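PDB 1A1X: protein p13 MTCP-1 from Homo sapiens, which binds the PH domain of the kinases AKT1 and AKT2 and enhances their phosphorylation and activation. Local coordinates for residues Q65-W70 against D80-W86. Residues are numbered along the deposited sequence; the frame is centred on the assembly and turned at random.
Sequences QLPLMW and DNNSRLW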
ATOM      1  N   GLN A  65       2.294   5.230 -20.654  1.00 20.79           N
ATOM      2  CA  GLN A  65       1.128   5.271 -19.763  1.00 20.97           C
ATOM      3  C   GLN A  65       1.367   6.254 -18.600  1.00 17.84           C
ATOM      4  O   GLN A  65       0.426   6.744 -17.971  1.00 18.22           O
ATOM      5  CB  GLN A  65       0.823   3.873 -19.212  1.00 20.52           C
ATOM      6  CG  GLN A  65       0.383   2.873 -20.272  1.00 20.61           C
ATOM      7  CD  GLN A  65       0.052   1.522 -19.678  1.00 24.18           C
ATOM      8  OE1 GLN A  65       0.942   0.726 -19.397  1.00 27.16           O
ATOM      9  NE2 GLN A  65      -1.229   1.264 -19.463  1.00 22.39           N
ATOM     10  N   LEU A  66       2.639   6.507 -18.316  1.00 16.91           N
ATOM     11  CA  LEU A  66       3.067   7.424 -17.259  1.00 17.29           C
ATOM     12  C   LEU A  66       3.288   8.820 -17.859  1.00 15.83           C
ATOM     13  O   LEU A  66       3.659   8.954 -19.033  1.00 14.50           O
ATOM     14  CB  LEU A  66       4.361   6.909 -16.613  1.00 19.92           C
ATOM     15  CG  LEU A  66       4.278   5.985 -15.393  1.00 21.14           C
ATOM     16  CD1 LEU A  66       2.862   5.491 -15.154  1.00 21.08           C
ATOM     17  CD2 LEU A  66       5.256   4.831 -15.557  1.00 20.36           C
ATOM     18  N   PRO A  67       3.108   9.871 -17.046  1.00 14.35           N
ATOM     19  CA  PRO A  67       3.280  11.251 -17.509  1.00 14.67           C
ATOM     20  C   PRO A  67       4.703  11.780 -17.552  1.00 14.26           C
ATOM     21  O   PRO A  67       5.634  11.167 -17.022  1.00 13.77           O
ATOM     22  CB  PRO A  67       2.428  12.037 -16.516  1.00 12.70           C
ATOM     23  CG  PRO A  67       2.680  11.303 -15.237  1.00 16.82           C
ATOM     24  CD  PRO A  67       2.635   9.838 -15.649  1.00 14.43           C
ATOM     25  N   LEU A  68       4.855  12.929 -18.207  1.00 13.52           N
ATOM     26  CA  LEU A  68       6.144  13.603 -18.321  1.00 13.91           C
ATOM     27  C   LEU A  68       6.502  14.211 -16.969  1.00 12.87           C
ATOM     28  O   LEU A  68       7.678  14.350 -16.635  1.00 11.98           O
ATOM     29  CB  LEU A  68       6.083  14.729 -19.359  1.00 12.66           C
ATOM     30  CG  LEU A  68       5.816  14.412 -20.828  1.00 17.85           C
ATOM     31  CD1 LEU A  68       5.789  15.714 -21.608  1.00 17.81           C
ATOM     32  CD2 LEU A  68       6.883  13.494 -21.382  1.00 18.03           C
ATOM     33  N   MET A  69       5.486  14.571 -16.193  1.00 11.64           N
ATOM     34  CA  MET A  69       5.725  15.171 -14.892  1.00 16.65           C
ATOM     35  C   MET A  69       4.543  15.077 -13.943  1.00 16.10           C
ATOM     36  O   MET A  69       3.388  15.031 -14.365  1.00 15.01           O
ATOM     37  CB  MET A  69       6.079  16.644 -15.055  1.00 20.53           C
ATOM     38  CG  MET A  69       4.953  17.463 -15.653  1.00 29.19           C
ATOM     39  SD  MET A  69       4.670  18.997 -14.766  1.00 46.93           S
ATOM     40  CE  MET A  69       3.416  18.491 -13.628  1.00 38.88           C
ATOM     41  N   TRP A  70       4.862  15.086 -12.652  1.00 13.15           N
ATOM     42  CA  TRP A  70       3.878  15.053 -11.578  1.00 10.26           C
ATOM     43  C   TRP A  70       4.239  16.231 -10.691  1.00 10.68           C
ATOM     44  O   TRP A  70       5.414  16.445 -10.410  1.00 12.34           O
ATOM     45  CB  TRP A  70       4.002  13.768 -10.756  1.00 12.59           C
ATOM     46  CG  TRP A  70       3.205  12.611 -11.249  1.00 10.88           C
ATOM     47  CD1 TRP A  70       1.851  12.544 -11.377  1.00  8.84           C
ATOM     48  CD2 TRP A  70       3.702  11.302 -11.555  1.00  8.55           C
ATOM     49  NE1 TRP A  70       1.473  11.269 -11.727  1.00  7.96           N
ATOM     50  CE2 TRP A  70       2.589  10.486 -11.840  1.00  9.30           C
ATOM     51  CE3 TRP A  70       4.986  10.738 -11.605  1.00  6.59           C
ATOM     52  CZ2 TRP A  70       2.716   9.129 -12.171  1.00  9.37           C
ATOM     53  CZ3 TRP A  70       5.116   9.390 -11.936  1.00 10.38           C
ATOM     54  CH2 TRP A  70       3.981   8.600 -12.214  1.00  9.72           C
ATOM     55  N   ASP A  80      -0.578  15.801 -13.124  1.00 10.24           N
ATOM     56  CA  ASP A  80       0.410  15.582 -14.168  1.00 10.68           C
ATOM     57  C   ASP A  80       0.370  16.675 -15.237  1.00 13.19           C
ATOM     58  O   ASP A  80      -0.369  17.659 -15.106  1.00 16.65           O
ATOM     59  CB  ASP A  80       0.274  14.182 -14.790  1.00 11.02           C
ATOM     60  CG  ASP A  80      -1.070  13.942 -15.497  1.00 13.93           C
ATOM     61  OD1 ASP A  80      -1.737  14.900 -15.939  1.00 13.00           O
ATOM     62  OD2 ASP A  80      -1.450  12.755 -15.637  1.00 15.93           O
ATOM     63  N   ASN A  81       1.141  16.485 -16.302  1.00 16.40           N
ATOM     64  CA  ASN A  81       1.205  17.455 -17.390  1.00 18.10           C
ATOM     65  C   ASN A  81      -0.067  17.555 -18.237  1.00 16.47           C
ATOM     66  O   ASN A  81      -0.249  18.531 -18.962  1.00 17.21           O
ATOM     67  CB  ASN A  81       2.411  17.168 -18.272  1.00 13.98           C
ATOM     68  CG  ASN A  81       2.462  15.743 -18.702  1.00 14.03           C
ATOM     69  OD1 ASN A  81       2.770  14.857 -17.908  1.00 13.53           O
ATOM     70  ND2 ASN A  81       2.107  15.495 -19.953  1.00 16.16           N
ATOM     71  N   ASN A  82      -0.949  16.563 -18.128  1.00 17.77           N
ATOM     72  CA  ASN A  82      -2.220  16.564 -18.862  1.00 16.10           C
ATOM     73  C   ASN A  82      -3.381  17.059 -17.987  1.00 16.16           C
ATOM     74  O   ASN A  82      -4.540  16.961 -18.384  1.00 19.80           O
ATOM     75  CB  ASN A  82      -2.553  15.156 -19.353  1.00 18.78           C
ATOM     76  CG  ASN A  82      -1.527  14.615 -20.313  1.00 22.33           C
ATOM     77  OD1 ASN A  82      -1.185  13.433 -20.276  1.00 23.21           O
ATOM     78  ND2 ASN A  82      -1.030  15.475 -21.185  1.00 27.16           N
ATOM     79  N   SER A  83      -3.060  17.562 -16.795  1.00 17.04           N
ATOM     80  CA  SER A  83      -4.041  18.059 -15.818  1.00 17.78           C
ATOM     81  C   SER A  83      -4.805  16.970 -15.072  1.00 17.32           C
ATOM     82  O   SER A  83      -5.766  17.268 -14.360  1.00 21.76           O
ATOM     83  CB  SER A  83      -5.046  19.036 -16.444  1.00 18.73           C
ATOM     84  OG  SER A  83      -4.472  20.316 -16.607  1.00 31.03           O
ATOM     85  N   ARG A  84      -4.390  15.717 -15.234  1.00 16.34           N
ATOM     86  CA  ARG A  84      -5.047  14.613 -14.549  1.00 15.27           C
ATOM     87  C   ARG A  84      -4.522  14.511 -13.127  1.00 14.93           C
ATOM     88  O   ARG A  84      -3.388  14.897 -12.855  1.00 12.68           O
ATOM     89  CB  ARG A  84      -4.797  13.312 -15.289  1.00 17.72           C
ATOM     90  CG  ARG A  84      -5.284  13.344 -16.703  1.00 25.25           C
ATOM     91  CD  ARG A  84      -4.849  12.105 -17.440  1.00 34.69           C
ATOM     92  NE  ARG A  84      -5.223  12.154 -18.851  1.00 42.42           N
ATOM     93  CZ  ARG A  84      -4.465  11.683 -19.836  1.00 45.31           C
ATOM     94  NH1 ARG A  84      -3.290  11.128 -19.561  1.00 47.22           N
ATOM     95  NH2 ARG A  84      -4.883  11.765 -21.095  1.00 47.36           N
ATOM     96  N   LEU A  85      -5.362  14.007 -12.226  1.00 14.33           N
ATOM     97  CA  LEU A  85      -5.014  13.852 -10.817  1.00 17.03           C
ATOM     98  C   LEU A  85      -4.717  12.412 -10.455  1.00 15.42           C
ATOM     99  O   LEU A  85      -5.377  11.489 -10.928  1.00 15.71           O
ATOM    100  CB  LEU A  85      -6.135  14.379  -9.921  1.00 20.80           C
ATOM    101  CG  LEU A  85      -6.059  15.827  -9.433  1.00 24.06           C
ATOM    102  CD1 LEU A  85      -5.670  16.753 -10.558  1.00 25.84           C
ATOM    103  CD2 LEU A  85      -7.394  16.232  -8.843  1.00 31.93           C
ATOM    104  N   TRP A  86      -3.692  12.236  -9.631  1.00 14.08           N
ATOM    105  CA  TRP A  86      -3.264  10.925  -9.168  1.00 10.66           C
ATOM    106  C   TRP A  86      -3.322  10.945  -7.651  1.00 12.64           C
ATOM    107  O   TRP A  86      -2.657  11.754  -7.017  1.00 13.85           O
ATOM    108  CB  TRP A  86      -1.831  10.631  -9.613  1.00  7.24           C
ATOM    109  CG  TRP A  86      -1.661  10.532 -11.093  1.00  9.74           C
ATOM    110  CD1 TRP A  86      -1.759  11.554 -11.998  1.00 10.12           C
ATOM    111  CD2 TRP A  86      -1.332   9.358 -11.847  1.00  8.32           C
ATOM    112  NE1 TRP A  86      -1.511  11.087 -13.263  1.00 12.02           N
ATOM    113  CE2 TRP A  86      -1.245   9.745 -13.204  1.00  8.47           C
ATOM    114  CE3 TRP A  86      -1.097   8.017 -11.509  1.00  9.41           C
ATOM    115  CZ2 TRP A  86      -0.936   8.839 -14.229  1.00 11.95           C
ATOM    116  CZ3 TRP A  86      -0.784   7.116 -12.524  1.00  8.69           C
ATOM    117  CH2 TRP A  86      -0.708   7.532 -13.868  1.00 15.01           C
TER
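Trp70 and Trp86 meet edge to face inside the closed antiparallel barrel of the TCL1 family, a compact example of how an aromatic pair and a carboxylate tie the start of strand 69-73 to the turn leading into strand 85-94. The five-membered rings stand at 90°, with Trp70 NE1 pointing onto the face of Trp86, 3.3 Å from Trp86 CG. Pro67 adds apolar packing: its CG covers a face of the Trp70 ring, while its CD lies 4.0 Å from Trp86 CZ2. Leu102 of strand 97-104 touches both indoles.

Polar contacts gather on the type I turn Asp80–Ser83. Asp80 OD2 lies in the plane of the Trp86 indole and takes a nearly straight bond (176°) from its NE1, which comes from above the carboxylate plane and helps to fix the ring's rotation; an alanine in place of Trp86 would probably leave this oxygen without its indole donor and Trp70 NE1 without the face it points at. Asp80 OD1 receives Asn82 N, closing an Asx turn, and Arg84 N from the opposite face of the carboxylate.

With CG set between the backbone N and the carbonyl carbon (chi1 51°), Asn81 turns its amide to Leu68 and Met69. Its OD1 accepts a weak bond from Leu68 N. A straighter one joins Met69 N to Asn81 OD1 over 3.2 Å, the donor lying above the amide carbonyl plane.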